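Local coordinates for Oxidored_FMN domain-containing protein ([Pseudomonas] geniculata N1, PDB 6L6J) that probably oxidises the amine 6-hydroxypseudooxynicotine, using a bound flavin mononucleotide alongside a [4Fe-4S] cluster, at residues S67-L72 against H129-P134; D74-S79 against A113-E118. All blocks are in the same frame, centred on the assembly; numbering follows the deposited sequence.

In the fold
From the N terminus, the chain enters a flavin-binding (beta/alpha)8 barrel, whose second strand, 55-62, runs into the long loop carrying 67-72 and then 74-79 before helix 83-94. Strand 99-105, the third of the barrel, leads into 113-118, where contact 2 closes a loop back to 74-79. Further on, after the short strand 121-122, residues 129-134 meet 67-72 and close contact 1, so contact 2 is nested inside contact 1. Their centres lie about 12 Å apart, and the two are joined directly: Leu72 O probably accepts from Tyr115 OH, and Asp68 OD1 from Ile114 N. Together they tie the loop after the second strand to the excursion after the third.

Contact 1: residues S67-L72 against H129-P134; sequences SDHAPL and HYFINP
Phe131 and His69 both place CG opposite the carbonyl carbon and beside the backbone N (chi1 -75° and -68°), which sends the phenyl ring across to the other loop and turns the CD2 edge of the imidazole toward it. The two side chains cross at about a right angle. Phe131 CE1 comes to the edge of the imidazole, close to its plane, 3.9 Å from His69 CD2. Across CZ from CE1, Phe131 CE2 lies 3.5 Å from Ala70 O; both partners meet the phenyl ring obliquely. These are van der Waals contacts, with no direct hydrogen bond between the segments. A water supplies the polar link: it donates to Ala70 O at 2.9 Å and accepts from Asn133 ND2 at 3.3 Å. Both segments are irregular loops of the flavin-binding barrel domain, and the side chain of His69 lies about 7 Å from the FMN. Its CD2 edge meets Phe131, while ND1 is hydrogen-bonded to Glu60 and NE2 to Ser110, so the ring is gripped at both nitrogens. With an alanine here in place of Phe131, a gap would probably open beside His69 CD2 and Ala70 O, leaving the water as the main tie between the two segments. The backbone that presents Ala70 O is shaped locally. Asp68 OD1 accepts from Ala70 N at 3.1 Å (N-H...O angle 155°), forming an Asx turn, with the donor above the carboxylate plane. Leu72 N returns to His69 O at 3.0 Å, closing a type VI beta turn over the cis peptide bond that precedes Pro71.

Contact 2: residues D74-S79 against A113-E118; sequences DPRMYS and AIYHRE. With SO4 (sulfate ion), chain G.
Arg76 NH2 approaches Tyr115 obliquely, 3.5 Å from CD2; the guanidinium and phenol planes, 73° apart, rule out a parallel stack, and Tyr115 CG and CD2 lie near the guanidinium plane, at its edge. Over one face stands Tyr78 CZ, 3.8 Å above the plane and offset toward the rim. With chi1 at 55°, Tyr78 CG sits between the backbone N and the carbonyl carbon, which carries its ring over the guanidinium. This is the closely packed half: an arginine with one tyrosine over a face and another at its edge, its NH1 also hydrogen-bonded to Tyr82 OH. The outer half is more open to solvent: His116, on a type I beta turn from Ile114 to Arg117, is exposed, and its CE1 stays 4.4 Å from Arg76 NH1, though 3.2 Å from Tyr78 OH. A sulfate, probably from the crystallisation liquor, accepts at O3 from Arg76 NH1 (3.3 Å, 156°) and lies 2.9 Å from His116 NE2. Lys81 NZ also binds it. This meeting of Arg76, Lys81 and His116 is consistent with a patch that can hold an anion, whose charge would probably favour a protonated His116 against the opposing effect of the arginine and lysine.

Contact 1: residues S67-L72 against H129-P134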
ATOM      1  N   SER A  67      13.071 -20.351   6.178  1.00 26.21           N
ATOM      2  CA  SER A  67      12.693 -19.062   5.548  1.00 26.97           C
ATOM      3  C   SER A  67      11.255 -18.671   5.899  1.00 27.52           C
ATOM      4  O   SER A  67      10.341 -19.199   5.258  1.00 28.44           O
ATOM      5  CB  SER A  67      12.883 -19.118   4.057  1.00 26.12           C
ATOM      6  OG  SER A  67      12.341 -17.958   3.461  1.00 25.13           O
ATOM      7  N   ASP A  68      11.065 -17.728   6.825  1.00 26.65           N
ATOM      8  CA  ASP A  68       9.764 -17.017   6.972  1.00 26.76           C
ATOM      9  C   ASP A  68       9.943 -15.596   7.511  1.00 27.34           C
ATOM     10  O   ASP A  68      11.034 -15.239   7.999  1.00 30.96           O
ATOM     11  CB  ASP A  68       8.777 -17.793   7.832  1.00 28.20           C
ATOM     12  CG  ASP A  68       9.194 -18.022   9.265  1.00 28.22           C
ATOM     13  OD1 ASP A  68       9.528 -17.022   9.957  1.00 28.30           O
ATOM     14  OD2 ASP A  68       9.170 -19.207   9.679  1.00 28.65           O
ATOM     15  N   HIS A  69       8.899 -14.795   7.342  1.00 27.09           N
ATOM     16  CA  HIS A  69       8.718 -13.454   7.942  1.00 27.46           C
ATOM     17  C   HIS A  69       7.581 -13.551   8.975  1.00 30.84           C
ATOM     18  O   HIS A  69       6.780 -12.575   9.090  1.00 32.33           O
ATOM     19  CB  HIS A  69       8.462 -12.430   6.825  1.00 27.97           C
ATOM     20  CG  HIS A  69       9.656 -12.197   5.963  1.00 28.11           C
ATOM     21  ND1 HIS A  69       9.720 -12.612   4.661  1.00 28.95           N
ATOM     22  CD2 HIS A  69      10.854 -11.650   6.236  1.00 28.63           C
ATOM     23  CE1 HIS A  69      10.899 -12.320   4.161  1.00 28.32           C
ATOM     24  NE2 HIS A  69      11.606 -11.733   5.099  1.00 29.12           N
ATOM     25  N   ALA A  70       7.482 -14.692   9.682  1.00 27.63           N
ATOM     26  CA  ALA A  70       6.491 -14.912  10.756  1.00 27.26           C
ATOM     27  C   ALA A  70       6.475 -13.679  11.653  1.00 28.31           C
ATOM     28  O   ALA A  70       7.519 -13.160  12.027  1.00 29.00           O
ATOM     29  CB  ALA A  70       6.805 -16.150  11.559  1.00 28.09           C
ATOM     30  N   PRO A  71       5.289 -13.200  12.077  1.00 29.19           N
ATOM     31  CA  PRO A  71       4.034 -13.942  11.897  1.00 27.24           C
ATOM     32  C   PRO A  71       3.206 -13.597  10.639  1.00 26.48           C
ATOM     33  O   PRO A  71       2.049 -13.948  10.605  1.00 25.15           O
ATOM     34  CB  PRO A  71       3.300 -13.520  13.170  1.00 27.08           C
ATOM     35  CG  PRO A  71       3.727 -12.056  13.387  1.00 29.28           C
ATOM     36  CD  PRO A  71       5.106 -11.912  12.767  1.00 27.84           C
ATOM     37  N   LEU A  72       3.805 -12.963   9.621  1.00 25.70           N
ATOM     38  CA  LEU A  72       3.150 -12.745   8.295  1.00 26.88           C
ATOM     39  C   LEU A  72       2.838 -14.098   7.634  1.00 27.36           C
ATOM     40  O   LEU A  72       3.734 -14.907   7.404  1.00 27.45           O
ATOM     41  CB  LEU A  72       4.061 -11.875   7.413  1.00 27.18           C
ATOM     42  CG  LEU A  72       3.657 -11.734   5.940  1.00 27.58           C
ATOM     43  CD1 LEU A  72       2.288 -11.075   5.788  1.00 26.58           C
ATOM     44  CD2 LEU A  72       4.709 -10.978   5.147  1.00 25.69           C
ATOM     45  N   HIS A 129      17.745  -8.589   9.406  1.00 31.41           N
ATOM     46  CA  HIS A 129      17.703  -7.159   9.008  1.00 32.92           C
ATOM     47  C   HIS A 129      16.501  -6.462   9.663  1.00 32.50           C
ATOM     48  O   HIS A 129      16.712  -5.377  10.254  1.00 42.11           O
ATOM     49  CB  HIS A 129      17.714  -6.975   7.486  1.00 36.47           C
ATOM     50  CG  HIS A 129      18.626  -7.889   6.721  1.00 41.28           C
ATOM     51  ND1 HIS A 129      19.951  -8.144   7.096  1.00 42.71           N
ATOM     52  CD2 HIS A 129      18.417  -8.574   5.567  1.00 41.35           C
ATOM     53  CE1 HIS A 129      20.496  -8.960   6.211  1.00 45.43           C
ATOM     54  NE2 HIS A 129      19.571  -9.250   5.265  1.00 41.69           N
ATOM     55  N   TYR A 130      15.296  -7.022   9.612  1.00 29.09           N
ATOM     56  CA  TYR A 130      14.062  -6.269   9.992  1.00 31.94           C
ATOM     57  C   TYR A 130      13.389  -6.827  11.265  1.00 30.88           C
ATOM     58  O   TYR A 130      12.183  -6.578  11.468  1.00 29.49           O
ATOM     59  CB  TYR A 130      13.074  -6.239   8.816  1.00 32.59           C
ATOM     60  CG  TYR A 130      13.699  -5.774   7.531  1.00 32.16           C
ATOM     61  CD1 TYR A 130      13.966  -4.433   7.302  1.00 33.53           C
ATOM     62  CD2 TYR A 130      14.098  -6.692   6.576  1.00 34.38           C
ATOM     63  CE1 TYR A 130      14.579  -4.002   6.134  1.00 35.41           C
ATOM     64  CE2 TYR A 130      14.711  -6.285   5.401  1.00 36.32           C
ATOM     65  CZ  TYR A 130      14.949  -4.934   5.180  1.00 37.52           C
ATOM     66  OH  TYR A 130      15.554  -4.529   4.030  1.00 36.21           O
ATOM     67  N   PHE A 131      14.134  -7.535  12.116  1.00 28.61           N
ATOM     68  CA  PHE A 131      13.585  -8.265  13.287  1.00 26.95           C
ATOM     69  C   PHE A 131      14.498  -8.077  14.503  1.00 22.43           C
ATOM     70  O   PHE A 131      15.707  -8.184  14.358  1.00 20.75           O
ATOM     71  CB  PHE A 131      13.365  -9.742  12.930  1.00 26.21           C
ATOM     72  CG  PHE A 131      12.165  -9.997  12.049  1.00 27.87           C
ATOM     73  CD1 PHE A 131      12.268  -9.941  10.666  1.00 29.16           C
ATOM     74  CD2 PHE A 131      10.928 -10.293  12.592  1.00 28.61           C
ATOM     75  CE1 PHE A 131      11.170 -10.173   9.857  1.00 27.07           C
ATOM     76  CE2 PHE A 131       9.826 -10.523  11.788  1.00 27.67           C
ATOM     77  CZ  PHE A 131       9.952 -10.460  10.420  1.00 28.95           C
ATOM     78  N   ILE A 132      13.894  -7.864  15.673  1.00 22.74           N
ATOM     79  CA  ILE A 132      14.596  -7.757  16.998  1.00 23.61           C
ATOM     80  C   ILE A 132      14.574  -9.110  17.711  1.00 22.52           C
ATOM     81  O   ILE A 132      15.218  -9.209  18.747  1.00 22.56           O
ATOM     82  CB  ILE A 132      13.996  -6.631  17.864  1.00 22.60           C
ATOM     83  CG1 ILE A 132      12.539  -6.912  18.227  1.00 22.96           C
ATOM     84  CG2 ILE A 132      14.150  -5.288  17.127  1.00 22.76           C
ATOM     85  CD1 ILE A 132      11.905  -5.848  19.141  1.00 24.09           C
ATOM     86  N   ASN A 133      13.894 -10.117  17.150  1.00 22.01           N
ATOM     87  CA  ASN A 133      13.801 -11.471  17.752  1.00 22.67           C
ATOM     88  C   ASN A 133      15.200 -11.933  18.138  1.00 22.05           C
ATOM     89  O   ASN A 133      16.151 -11.721  17.383  1.00 20.39           O
ATOM     90  CB  ASN A 133      13.163 -12.505  16.814  1.00 23.86           C
ATOM     91  CG  ASN A 133      11.740 -12.154  16.440  1.00 23.24           C
ATOM     92  OD1 ASN A 133      11.493 -11.098  15.859  1.00 22.74           O
ATOM     93  ND2 ASN A 133      10.803 -13.011  16.809  1.00 23.37           N
ATOM     94  N   PRO A 134      15.354 -12.545  19.337  1.00 22.33           N
ATOM     95  CA  PRO A 134      16.654 -13.021  19.811  1.00 22.25           C
ATOM     96  C   PRO A 134      16.984 -14.362  19.167  1.00 23.84           C
ATOM     97  O   PRO A 134      16.979 -15.360  19.872  1.00 26.69           O
ATOM     98  CB  PRO A 134      16.458 -13.125  21.334  1.00 22.19           C
ATOM     99  CG  PRO A 134      14.977 -13.421  21.504  1.00 21.57           C
ATOM    100  CD  PRO A 134      14.299 -12.708  20.356  1.00 21.64           C
TER
HETATM  101  O   HOH W   1       8.165 -12.884  14.870  1.00 33.63           O

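Contact 2: residues D74-S79 against A113-E118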
ATOM      1  N   ASP A  74       2.321 -16.439   4.587  1.00 27.67           N
ATOM      2  CA  ASP A  74       2.794 -16.515   3.184  1.00 29.87           C
ATOM      3  C   ASP A  74       2.415 -17.858   2.570  1.00 29.22           C
ATOM      4  O   ASP A  74       2.196 -18.826   3.296  1.00 32.02           O
ATOM      5  CB  ASP A  74       4.315 -16.401   3.102  1.00 32.32           C
ATOM      6  CG  ASP A  74       4.800 -14.978   3.185  1.00 37.69           C
ATOM      7  OD1 ASP A  74       3.927 -14.077   3.040  1.00 41.80           O
ATOM      8  OD2 ASP A  74       6.042 -14.787   3.398  1.00 38.99           O
ATOM      9  N   PRO A  75       2.372 -17.975   1.225  1.00 27.27           N
ATOM     10  CA  PRO A  75       2.359 -19.276   0.567  1.00 30.40           C
ATOM     11  C   PRO A  75       3.633 -20.051   0.908  1.00 29.44           C
ATOM     12  O   PRO A  75       4.617 -19.420   1.220  1.00 29.29           O
ATOM     13  CB  PRO A  75       2.338 -18.967  -0.935  1.00 29.83           C
ATOM     14  CG  PRO A  75       1.799 -17.572  -1.002  1.00 29.84           C
ATOM     15  CD  PRO A  75       2.281 -16.880   0.262  1.00 28.01           C
ATOM     16  N   ARG A  76       3.570 -21.378   0.826  1.00 29.19           N
ATOM     17  CA  ARG A  76       4.723 -22.283   1.080  1.00 30.43           C
ATOM     18  C   ARG A  76       4.795 -23.345  -0.023  1.00 31.48           C
ATOM     19  O   ARG A  76       3.739 -23.829  -0.474  1.00 29.10           O
ATOM     20  CB  ARG A  76       4.568 -22.948   2.449  1.00 31.02           C
ATOM     21  CG  ARG A  76       4.480 -21.977   3.620  1.00 33.82           C
ATOM     22  CD  ARG A  76       3.574 -22.500   4.729  1.00 35.61           C
ATOM     23  NE  ARG A  76       3.963 -21.971   6.016  1.00 37.13           N
ATOM     24  CZ  ARG A  76       3.856 -22.606   7.173  1.00 41.50           C
ATOM     25  NH1 ARG A  76       3.355 -23.833   7.233  1.00 43.71           N
ATOM     26  NH2 ARG A  76       4.301 -22.018   8.272  1.00 38.78           N
ATOM     27  N   MET A  77       6.006 -23.701  -0.428  1.00 33.00           N
ATOM     28  CA  MET A  77       6.249 -24.736  -1.457  1.00 33.05           C
ATOM     29  C   MET A  77       7.437 -25.590  -1.006  1.00 33.02           C
ATOM     30  O   MET A  77       8.199 -26.027  -1.869  1.00 38.05           O
ATOM     31  CB  MET A  77       6.497 -24.064  -2.818  1.00 32.45           C
ATOM     32  CG  MET A  77       6.199 -24.936  -4.026  1.00 32.18           C
ATOM     33  SD  MET A  77       4.449 -25.301  -4.197  1.00 33.51           S
ATOM     34  CE  MET A  77       4.079 -24.230  -5.576  1.00 35.87           C
ATOM     35  N   TYR A  78       7.565 -25.849   0.297  1.00 33.41           N
ATOM     36  CA  TYR A  78       8.694 -26.633   0.883  1.00 35.03           C
ATOM     37  C   TYR A  78       8.230 -28.043   1.232  1.00 34.56           C
ATOM     38  O   TYR A  78       9.051 -28.810   1.743  1.00 35.87           O
ATOM     39  CB  TYR A  78       9.332 -25.978   2.115  1.00 34.43           C
ATOM     40  CG  TYR A  78       8.417 -25.638   3.266  1.00 35.48           C
ATOM     41  CD1 TYR A  78       7.857 -26.620   4.066  1.00 34.19           C
ATOM     42  CD2 TYR A  78       8.164 -24.304   3.595  1.00 34.04           C
ATOM     43  CE1 TYR A  78       7.055 -26.289   5.150  1.00 37.54           C
ATOM     44  CE2 TYR A  78       7.363 -23.955   4.669  1.00 33.18           C
ATOM     45  CZ  TYR A  78       6.812 -24.951   5.453  1.00 38.08           C
ATOM     46  OH  TYR A  78       6.002 -24.579   6.484  1.00 35.85           O
ATOM     47  N   SER A  79       6.973 -28.361   0.938  1.00 34.23           N
ATOM     48  CA  SER A  79       6.372 -29.687   1.205  1.00 36.50           C
ATOM     49  C   SER A  79       5.243 -29.993   0.208  1.00 36.28           C
ATOM     50  O   SER A  79       4.449 -29.095  -0.102  1.00 35.27           O
ATOM     51  CB  SER A  79       5.901 -29.781   2.638  1.00 37.82           C
ATOM     52  OG  SER A  79       4.855 -30.742   2.762  1.00 40.67           O
ATOM     53  N   ALA A 113      12.506 -17.081  11.089  1.00 26.38           N
ATOM     54  CA  ALA A 113      12.274 -18.526  10.854  1.00 24.31           C
ATOM     55  C   ALA A 113      11.506 -19.119  12.034  1.00 25.03           C
ATOM     56  O   ALA A 113      11.868 -20.252  12.483  1.00 28.71           O
ATOM     57  CB  ALA A 113      13.615 -19.211  10.676  1.00 24.45           C
ATOM     58  N   ILE A 114      10.489 -18.406  12.520  1.00 24.06           N
ATOM     59  CA  ILE A 114       9.869 -18.666  13.859  1.00 25.18           C
ATOM     60  C   ILE A 114       8.848 -19.810  13.767  1.00 26.16           C
ATOM     61  O   ILE A 114       8.658 -20.521  14.791  1.00 26.75           O
ATOM     62  CB  ILE A 114       9.260 -17.372  14.450  1.00 24.94           C
ATOM     63  CG1 ILE A 114      10.255 -16.633  15.347  1.00 25.69           C
ATOM     64  CG2 ILE A 114       7.944 -17.606  15.177  1.00 24.20           C
ATOM     65  CD1 ILE A 114      10.715 -17.413  16.559  1.00 26.79           C
ATOM     66  N   TYR A 115       8.159 -19.959  12.635  1.00 26.31           N
ATOM     67  CA  TYR A 115       7.002 -20.886  12.505  1.00 27.77           C
ATOM     68  C   TYR A 115       7.414 -22.282  13.001  1.00 29.43           C
ATOM     69  O   TYR A 115       6.670 -22.868  13.807  1.00 29.36           O
ATOM     70  CB  TYR A 115       6.460 -20.899  11.074  1.00 27.64           C
ATOM     71  CG  TYR A 115       5.604 -19.704  10.699  1.00 30.28           C
ATOM     72  CD1 TYR A 115       4.596 -19.233  11.539  1.00 29.64           C
ATOM     73  CD2 TYR A 115       5.775 -19.048   9.487  1.00 26.78           C
ATOM     74  CE1 TYR A 115       3.793 -18.161  11.192  1.00 26.66           C
ATOM     75  CE2 TYR A 115       4.978 -17.974   9.133  1.00 26.91           C
ATOM     76  CZ  TYR A 115       3.987 -17.527   9.987  1.00 26.41           C
ATOM     77  OH  TYR A 115       3.210 -16.458   9.648  1.00 28.27           O
ATOM     78  N   HIS A 116       8.583 -22.769  12.575  1.00 29.32           N
ATOM     79  CA  HIS A 116       9.147 -24.087  12.955  1.00 30.12           C
ATOM     80  C   HIS A 116      10.393 -23.897  13.810  1.00 32.62           C
ATOM     81  O   HIS A 116      11.283 -24.771  13.746  1.00 32.99           O
ATOM     82  CB  HIS A 116       9.469 -24.917  11.716  1.00 33.28           C
ATOM     83  CG  HIS A 116       8.253 -25.421  11.031  1.00 35.09           C
ATOM     84  ND1 HIS A 116       7.832 -24.920   9.826  1.00 38.60           N
ATOM     85  CD2 HIS A 116       7.351 -26.347  11.398  1.00 39.11           C
ATOM     86  CE1 HIS A 116       6.737 -25.539   9.455  1.00 37.13           C
ATOM     87  NE2 HIS A 116       6.423 -26.404  10.398  1.00 42.47           N
ATOM     88  N   ARG A 117      10.431 -22.803  14.579  1.00 34.22           N
ATOM     89  CA  ARG A 117      11.483 -22.495  15.577  1.00 30.16           C
ATOM     90  C   ARG A 117      12.817 -22.936  14.990  1.00 29.01           C
ATOM     91  O   ARG A 117      13.483 -23.794  15.550  1.00 30.83           O
ATOM     92  CB  ARG A 117      11.175 -23.185  16.908  1.00 30.71           C
ATOM     93  CG  ARG A 117       9.997 -22.595  17.661  1.00 29.68           C
ATOM     94  CD  ARG A 117       8.662 -23.145  17.203  1.00 30.42           C
ATOM     95  NE  ARG A 117       7.637 -22.861  18.202  1.00 31.95           N
ATOM     96  CZ  ARG A 117       7.027 -21.691  18.371  1.00 31.65           C
ATOM     97  NH1 ARG A 117       7.286 -20.681  17.566  1.00 33.55           N
ATOM     98  NH2 ARG A 117       6.137 -21.534  19.338  1.00 34.99           N
ATOM     99  N   GLU A 118      13.177 -22.347  13.866  1.00 31.58           N
ATOM    100  CA  GLU A 118      14.339 -22.782  13.063  1.00 32.25           C
ATOM    101  C   GLU A 118      15.391 -21.672  13.096  1.00 30.95           C
ATOM    102  O   GLU A 118      15.069 -20.554  13.588  1.00 27.91           O
ATOM    103  CB  GLU A 118      13.815 -23.178  11.677  1.00 34.46           C
ATOM    104  CG  GLU A 118      14.880 -23.684  10.737  1.00 35.57           C
ATOM    105  CD  GLU A 118      15.573 -24.971  11.133  1.00 34.19           C
ATOM    106  OE1 GLU A 118      16.693 -24.900  11.728  1.00 34.18           O
ATOM    107  OE2 GLU A 118      15.013 -26.022  10.813  1.00 32.60           O
TER
HETATM  108  S   SO4 G 706       2.292 -26.552   9.886  1.00 86.91           S
HETATM  109  O1  SO4 G 706       1.771 -27.169   8.677  1.00 71.75           O
HETATM  110  O2  SO4 G 706       2.364 -27.527  10.943  1.00 86.16           O
HETATM  111  O3  SO4 G 706       3.606 -26.019   9.649  1.00 80.40           O
HETATM  112  O4  SO4 G 706       1.423 -25.483  10.300  1.00 89.58           O